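Local coordinates for putative streptothricin acetyltransferase (Bacillus anthracis, PDB 3PP9), which probably transfers the acetyl group of bound acetyl coenzyme A to the antibiotic streptothricin, as a GNAT-fold acetyltransferase, at residues Ile78-Ala81 against Gln86-Gly89; Ile91-Asn96 against Lys126-Glu131. All coordinates share one frame; numbering follows the deposited sequence. Where two conformers were deposited one is given.

Contact 1 of 2, residues Ile78-Ala81 against Gln86-Gly89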
ATOM      1  N   ILE A  78     -19.186   6.220  -4.561  1.00 12.18           N
ATOM      2  CA  ILE A  78     -18.926   6.461  -5.984  1.00 11.34           C
ATOM      3  C   ILE A  78     -19.707   7.702  -6.425  1.00 11.92           C
ATOM      4  O   ILE A  78     -20.886   7.876  -6.053  1.00 13.04           O
ATOM      5  CB  ILE A  78     -19.293   5.270  -6.892  1.00 11.46           C
ATOM      6  CG1 ILE A  78     -18.300   4.147  -6.636  1.00 12.26           C
ATOM      7  CG2 ILE A  78     -19.266   5.677  -8.363  1.00 13.85           C
ATOM      8  CD1 ILE A  78     -18.587   2.827  -7.378  1.00 14.17           C
ATOM      9  N   TYR A  79     -19.026   8.600  -7.131  1.00 12.42           N
ATOM     10  CA  TYR A  79     -19.705   9.743  -7.727  1.00 12.66           C
ATOM     11  C   TYR A  79     -19.663   9.525  -9.222  1.00 13.32           C
ATOM     12  O   TYR A  79     -18.647   9.085  -9.755  1.00 13.79           O
ATOM     13  CB  TYR A  79     -19.073  11.080  -7.393  1.00 12.80           C
ATOM     14  CG  TYR A  79     -19.252  11.495  -5.966  1.00 12.50           C
ATOM     15  CD1 TYR A  79     -20.421  12.106  -5.553  1.00 14.66           C
ATOM     16  CD2 TYR A  79     -18.247  11.315  -5.041  1.00 13.97           C
ATOM     17  CE1 TYR A  79     -20.605  12.490  -4.230  1.00 14.49           C
ATOM     18  CE2 TYR A  79     -18.410  11.722  -3.731  1.00 14.21           C
ATOM     19  CZ  TYR A  79     -19.582  12.305  -3.336  1.00 15.73           C
ATOM     20  OH  TYR A  79     -19.742  12.710  -2.014  1.00 19.47           O
ATOM     21  N   ILE A  80     -20.772   9.812  -9.887  1.00 13.04           N
ATOM     22  CA  ILE A  80     -20.861   9.704 -11.338  1.00 12.97           C
ATOM     23  C   ILE A  80     -21.002  11.077 -11.982  1.00 14.00           C
ATOM     24  O   ILE A  80     -21.566  12.000 -11.400  1.00 15.15           O
ATOM     25  CB  ILE A  80     -22.053   8.798 -11.819  1.00 13.32           C
ATOM     26  CG1 ILE A  80     -23.404   9.238 -11.213  1.00 14.47           C
ATOM     27  CG2 ILE A  80     -21.765   7.342 -11.471  1.00 13.92           C
ATOM     28  CD1 ILE A  80     -24.654   8.454 -11.707  1.00 14.53           C
ATOM     29  N   ALA A  81     -20.469  11.204 -13.192  1.00 13.88           N
ATOM     30  CA  ALA A  81     -20.568  12.403 -13.985  1.00 14.47           C
ATOM     31  C   ALA A  81     -21.618  12.153 -15.069  1.00 15.56           C
ATOM     32  O   ALA A  81     -21.478  11.231 -15.884  1.00 16.54           O
ATOM     33  CB  ALA A  81     -19.218  12.717 -14.640  1.00 15.03           C
ATOM     34  N   GLN A  86     -26.428  10.741 -19.860  1.00 27.19           N
ATOM     35  CA  GLN A  86     -25.569   9.583 -19.897  1.00 25.56           C
ATOM     36  C   GLN A  86     -24.425   9.718 -18.900  1.00 22.12           C
ATOM     37  O   GLN A  86     -23.904  10.801 -18.671  1.00 18.88           O
ATOM     38  CB  GLN A  86     -24.956   9.407 -21.292  1.00 27.16           C
ATOM     39  CG  GLN A  86     -25.938   9.207 -22.439  1.00 33.20           C
ATOM     40  CD  GLN A  86     -25.255   9.172 -23.800  1.00 37.93           C
ATOM     41  OE1 GLN A  86     -25.911   9.288 -24.836  1.00 43.69           O
ATOM     42  NE2 GLN A  86     -23.931   9.031 -23.802  1.00 42.98           N
ATOM     43  N   ILE A  87     -24.059   8.601 -18.288  1.00 20.60           N
ATOM     44  CA  ILE A  87     -22.927   8.577 -17.385  1.00 18.88           C
ATOM     45  C   ILE A  87     -21.672   8.574 -18.281  1.00 18.90           C
ATOM     46  O   ILE A  87     -21.489   7.677 -19.112  1.00 21.32           O
ATOM     47  CB  ILE A  87     -22.949   7.334 -16.487  1.00 18.43           C
ATOM     48  CG1 ILE A  87     -24.172   7.379 -15.570  1.00 20.92           C
ATOM     49  CG2 ILE A  87     -21.621   7.215 -15.676  1.00 17.66           C
ATOM     50  CD1 ILE A  87     -24.442   6.079 -14.803  1.00 22.76           C
ATOM     51  N   ILE A  88     -20.831   9.596 -18.131  1.00 16.71           N
ATOM     52  CA  ILE A  88     -19.602   9.727 -18.933  1.00 16.58           C
ATOM     53  C   ILE A  88     -18.309   9.610 -18.114  1.00 16.39           C
ATOM     54  O   ILE A  88     -17.205   9.743 -18.651  1.00 16.48           O
ATOM     55  CB  ILE A  88     -19.582  11.041 -19.735  1.00 16.66           C
ATOM     56  CG1 ILE A  88     -19.484  12.262 -18.803  1.00 17.16           C
ATOM     57  CG2 ILE A  88     -20.798  11.096 -20.666  1.00 17.77           C
ATOM     58  CD1 ILE A  88     -19.182  13.597 -19.526  1.00 20.63           C
ATOM     59  N   GLY A  89     -18.445   9.404 -16.810  1.00 15.59           N
ATOM     60  CA  GLY A  89     -17.265   9.268 -15.963  1.00 14.53           C
ATOM     61  C   GLY A  89     -17.664   8.986 -14.528  1.00 13.96           C
ATOM     62  O   GLY A  89     -18.833   9.096 -14.190  1.00 14.38           O
TER

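Contact 2 of 2, residues Ile91-Asn96 against Lys126-Glu131. With PO4 (phosphate ion), chain E.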
ATOM      1  N   ILE A  91     -15.869   8.357 -10.190  1.00 11.43           N
ATOM      2  CA  ILE A  91     -14.754   8.287  -9.272  1.00 11.92           C
ATOM      3  C   ILE A  91     -15.174   7.380  -8.105  1.00 12.72           C
ATOM      4  O   ILE A  91     -16.310   7.480  -7.607  1.00 12.99           O
ATOM      5  CB  ILE A  91     -14.246   9.685  -8.813  1.00 11.93           C
ATOM      6  CG1 ILE A  91     -12.926   9.560  -8.068  1.00 11.48           C
ATOM      7  CG2 ILE A  91     -15.323  10.415  -8.004  1.00 12.39           C
ATOM      8  CD1 ILE A  91     -12.226  10.911  -7.866  1.00 13.04           C
ATOM      9  N   VAL A  92     -14.264   6.469  -7.730  1.00 11.78           N
ATOM     10  CA  VAL A  92     -14.473   5.477  -6.677  1.00 12.62           C
ATOM     11  C   VAL A  92     -13.561   5.848  -5.508  1.00 12.26           C
ATOM     12  O   VAL A  92     -12.344   5.938  -5.657  1.00 12.76           O
ATOM     13  CB  VAL A  92     -14.129   4.061  -7.180  1.00 12.30           C
ATOM     14  CG1 VAL A  92     -14.481   3.005  -6.133  1.00 14.22           C
ATOM     15  CG2 VAL A  92     -14.872   3.728  -8.511  1.00 14.73           C
ATOM     16  N   LEU A  93     -14.150   6.039  -4.335  1.00 12.10           N
ATOM     17  CA  LEU A  93     -13.407   6.467  -3.166  1.00 12.46           C
ATOM     18  C   LEU A  93     -13.633   5.616  -1.922  1.00 13.45           C
ATOM     19  O   LEU A  93     -14.716   5.072  -1.731  1.00 14.28           O
ATOM     20  CB  LEU A  93     -13.941   7.864  -2.791  1.00 13.31           C
ATOM     21  CG  LEU A  93     -13.806   8.936  -3.865  1.00 12.98           C
ATOM     22  CD1 LEU A  93     -14.612  10.169  -3.518  1.00 14.69           C
ATOM     23  CD2 LEU A  93     -12.363   9.291  -4.086  1.00 15.63           C
ATOM     24  N   LYS A  94     -12.607   5.518  -1.085  0.50 14.14           N
ATOM     25  CA  LYS A  94     -12.724   4.818   0.194  0.50 15.23           C
ATOM     26  C   LYS A  94     -11.921   5.628   1.202  0.50 15.62           C
ATOM     27  O   LYS A  94     -11.184   6.554   0.832  0.50 15.11           O
ATOM     28  CB  LYS A  94     -12.126   3.417   0.187  0.50 15.98           C
ATOM     29  CG  LYS A  94     -10.630   3.383   0.145  0.50 18.43           C
ATOM     30  CD  LYS A  94     -10.093   1.979   0.411  0.50 20.79           C
ATOM     31  CE  LYS A  94      -8.569   1.968   0.391  0.50 21.95           C
ATOM     32  NZ  LYS A  94      -8.013   0.606   0.642  0.50 25.09           N
ATOM     33  N   LYS A  95     -12.130   5.341   2.481  1.00 16.69           N
ATOM     34  CA  LYS A  95     -11.328   5.967   3.529  1.00 17.18           C
ATOM     35  C   LYS A  95     -10.215   4.976   3.813  1.00 18.54           C
ATOM     36  O   LYS A  95     -10.477   3.805   4.088  1.00 21.24           O
ATOM     37  CB  LYS A  95     -12.155   6.236   4.774  1.00 18.26           C
ATOM     38  CG  LYS A  95     -11.368   6.927   5.856  1.00 20.00           C
ATOM     39  CD  LYS A  95     -12.261   7.144   7.050  1.00 23.33           C
ATOM     40  CE  LYS A  95     -11.561   7.861   8.167  1.00 28.74           C
ATOM     41  NZ  LYS A  95     -12.518   8.084   9.296  1.00 32.05           N
ATOM     42  N   ASN A  96      -8.972   5.437   3.768  1.00 18.40           N
ATOM     43  CA  ASN A  96      -7.809   4.576   3.981  1.00 20.24           C
ATOM     44  C   ASN A  96      -7.397   4.478   5.452  1.00 21.68           C
ATOM     45  O   ASN A  96      -7.845   5.258   6.284  1.00 21.78           O
ATOM     46  CB  ASN A  96      -6.643   5.144   3.169  1.00 19.93           C
ATOM     47  CG  ASN A  96      -5.563   4.133   2.905  1.00 23.13           C
ATOM     48  OD1 ASN A  96      -5.847   2.944   2.782  1.00 26.31           O
ATOM     49  ND2 ASN A  96      -4.329   4.595   2.758  1.00 25.91           N
ATOM     50  N   LYS A 126     -12.873  15.851  -3.034  1.00 15.45           N
ATOM     51  CA  LYS A 126     -12.332  16.671  -1.963  1.00 17.62           C
ATOM     52  C   LYS A 126     -13.438  17.038  -0.991  1.00 17.92           C
ATOM     53  O   LYS A 126     -13.212  17.037   0.206  1.00 19.37           O
ATOM     54  CB  LYS A 126     -11.610  17.918  -2.481  1.00 18.92           C
ATOM     55  CG  LYS A 126     -10.386  17.601  -3.289  1.00 22.72           C
ATOM     56  CD  LYS A 126      -9.533  18.822  -3.609  1.00 29.15           C
ATOM     57  CE  LYS A 126     -10.235  19.897  -4.402  1.00 33.46           C
ATOM     58  NZ  LYS A 126      -9.279  21.025  -4.682  1.00 36.12           N
ATOM     59  N   GLN A 127     -14.625  17.375  -1.496  0.50 17.82           N
ATOM     60  CA  GLN A 127     -15.762  17.714  -0.621  0.50 19.37           C
ATOM     61  C   GLN A 127     -16.114  16.522   0.273  0.50 18.27           C
ATOM     62  O   GLN A 127     -16.326  16.667   1.468  0.50 18.73           O
ATOM     63  CB  GLN A 127     -17.000  18.107  -1.442  0.50 20.78           C
ATOM     64  CG  GLN A 127     -16.879  19.390  -2.259  0.50 24.52           C
ATOM     65  CD  GLN A 127     -17.002  20.642  -1.428  0.50 29.57           C
ATOM     66  OE1 GLN A 127     -16.967  21.755  -1.958  0.50 35.76           O
ATOM     67  NE2 GLN A 127     -17.174  20.479  -0.119  0.50 31.75           N
ATOM     68  N   TRP A 128     -16.173  15.333  -0.321  1.00 16.64           N
ATOM     69  CA  TRP A 128     -16.492  14.125   0.428  1.00 16.33           C
ATOM     70  C   TRP A 128     -15.460  13.880   1.529  1.00 16.51           C
ATOM     71  O   TRP A 128     -15.808  13.609   2.679  1.00 17.69           O
ATOM     72  CB  TRP A 128     -16.556  12.931  -0.523  1.00 16.40           C
ATOM     73  CG  TRP A 128     -16.879  11.631   0.147  1.00 14.76           C
ATOM     74  CD1 TRP A 128     -18.127  11.181   0.504  1.00 15.24           C
ATOM     75  CD2 TRP A 128     -15.962  10.586   0.496  1.00 14.36           C
ATOM     76  NE1 TRP A 128     -18.029   9.940   1.091  1.00 15.52           N
ATOM     77  CE2 TRP A 128     -16.721   9.542   1.072  1.00 13.23           C
ATOM     78  CE3 TRP A 128     -14.582  10.411   0.340  1.00 14.39           C
ATOM     79  CZ2 TRP A 128     -16.136   8.354   1.508  1.00 14.43           C
ATOM     80  CZ3 TRP A 128     -14.009   9.250   0.791  1.00 15.55           C
ATOM     81  CH2 TRP A 128     -14.786   8.227   1.360  1.00 15.36           C
ATOM     82  N   ALA A 129     -14.183  14.018   1.173  1.00 15.95           N
ATOM     83  CA  ALA A 129     -13.110  13.835   2.130  1.00 17.12           C
ATOM     84  C   ALA A 129     -13.276  14.801   3.284  1.00 18.47           C
ATOM     85  O   ALA A 129     -13.217  14.418   4.452  1.00 18.76           O
ATOM     86  CB  ALA A 129     -11.775  14.067   1.446  1.00 16.31           C
ATOM     87  N   LYS A 130     -13.507  16.065   2.972  1.00 19.66           N
ATOM     88  CA  LYS A 130     -13.660  17.056   4.050  1.00 21.80           C
ATOM     89  C   LYS A 130     -14.883  16.786   4.938  1.00 23.02           C
ATOM     90  O   LYS A 130     -14.817  16.931   6.176  1.00 23.76           O
ATOM     91  CB  LYS A 130     -13.674  18.463   3.470  1.00 23.40           C
ATOM     92  CG  LYS A 130     -12.358  18.836   2.812  1.00 25.26           C
ATOM     93  CD  LYS A 130     -12.418  20.195   2.145  1.00 29.63           C
ATOM     94  CE  LYS A 130     -11.134  20.517   1.398  1.00 32.02           C
ATOM     95  NZ  LYS A 130     -11.159  21.868   0.737  1.00 35.24           N
ATOM     96  N   GLU A 131     -15.991  16.385   4.318  1.00 22.79           N
ATOM     97  CA  GLU A 131     -17.225  16.072   5.061  1.00 24.76           C
ATOM     98  C   GLU A 131     -16.993  14.942   6.070  1.00 24.17           C
ATOM     99  O   GLU A 131     -17.626  14.906   7.142  1.00 24.69           O
ATOM    100  CB  GLU A 131     -18.362  15.727   4.099  1.00 25.94           C
ATOM    101  CG  GLU A 131     -18.896  16.943   3.361  1.00 30.44           C
ATOM    102  CD  GLU A 131     -19.944  16.630   2.305  1.00 35.89           C
ATOM    103  OE1 GLU A 131     -20.177  15.434   2.002  1.00 40.63           O
ATOM    104  OE2 GLU A 131     -20.517  17.603   1.759  1.00 41.40           O
TER
HETATM  105  P   PO4 E 186      -1.530   2.224   1.176  1.00 46.79           P
HETATM  106  O1  PO4 E 186      -2.823   1.679   0.613  1.00 49.79           O
HETATM  107  O2  PO4 E 186      -0.999   1.303   2.252  1.00 48.12           O
HETATM  108  O3  PO4 E 186      -0.550   2.368   0.042  1.00 48.87           O
HETATM  109  O4  PO4 E 186      -1.814   3.568   1.796  1.00 48.30           O

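Contact 1 of 2, residues Ile78-Ala81 against Gln86-Gly89
A81 meets I88 and G89 across a beta hairpin of the GNAT fold, in which strand 76-83 turns back as strand 86-95. The two backbone bonds of A81 go to different residues: A81 N donates to G89 O (2.8 Å, N to O), while A81 O accepts from I88 N (2.9 Å, O to N). Two residues therefore face one, and with I88 psi near 0° instead of an extended value the geometry is that of a beta bulge. Consistent with this, the short axes are splayed, at 110° between their directions.

The side chains divide between two faces. On one, I80 and I87 meet through their ends, I80 CD1 lying 3.9 Å from I87 CD1 and 4.0 Å from I87 CG1, and the chains run at a slant to each other. CG1 of I80 is held between its own backbone N and carbonyl carbon (chi1 53°), and the extended second torsion carries CD1 on to its partner. The other branch of I87, CG2, stands anti to its backbone N and reaches toward I80, with I87 CG2 4.2 Å from I80 CB. On the other face the methyl of A81 touches I88 only loosely, A81 CB being 4.2 Å from I88 CG1; the closer approach of I88 CG1 is to A81 O, at 3.7 Å. V117 of helix 117-131 touches both residues.

CA-H...O contacts supplement the backbone bonds. A bent, weak one runs from I80 CA to G89 O, and A81 O, besides its bond from I88 N, has I87 CA at 3.4 Å.

Contact 2 of 2, residues Ile91-Asn96 against Lys126-Glu131
L93 of strand 86-95 and W128 of helix 117-131 meet in the alpha/beta layer of the GNAT core. That helix belongs to the beta-alpha-beta crossover between the parallel strands 101-108 and 136-142. Its last turns run almost along the strand, at a crossing angle of -18°, with the short axes 10.2 Å apart at closest.

W128 spans that gap. Its CG stands anti to the backbone N (chi1 180°), which sends the indole out from the helix toward the sheet. L93 CB comes over one face of the six-membered ring, 4.3 Å from the W128 ring centroid and 28° off the normal, a CH-pi contact. The nearest ring atom is W128 CZ3, 3.8 Å from L93 CB. One branch of the leucine, CD1, reaches the ring at W128 CE3 (3.9 Å), the two side chains passing in opposite directions. The edge of the indole abuts the strand backbone instead: K94 O lies in the ring plane, and K94 C is 3.9 Å from W128 CH2. I77 of the adjoining strand also touches both L93 and W128.

Beyond the strand end, N96 ND2 donates to O4 of a phosphate ion (2.9 Å, N to O), probably from the crystallisation liquor.

With no hydrogen bond between strand and helix, their attachment here rests on shape and dispersion, and the fit of the indole against L93 and the K94 peptide helps, together with A125 packed on L93, to hold this spacing.

How the contacts relate
Contacts 1 and 2 share strand 86-95, the first near its start and the second near its end, with centres about 16 Å apart. Contact 1 is a buried, within-sheet junction fixed by directional backbone bonds; contact 2 is partly buried, joins the sheet to helix 117-131 and relies on an aromatic ring. Helix 117-131 serves both, its start covering contact 1 and its end carrying contact 2. Y79 bridges them directly: its carbonyl O lies 2.9 Å from I91 N, a probable hydrogen bond, and its OH packs 3.4 Å from W128 CD1. I78 and V92 add an apolar link, with I78 CG1 3.9 Å from V92 CG2.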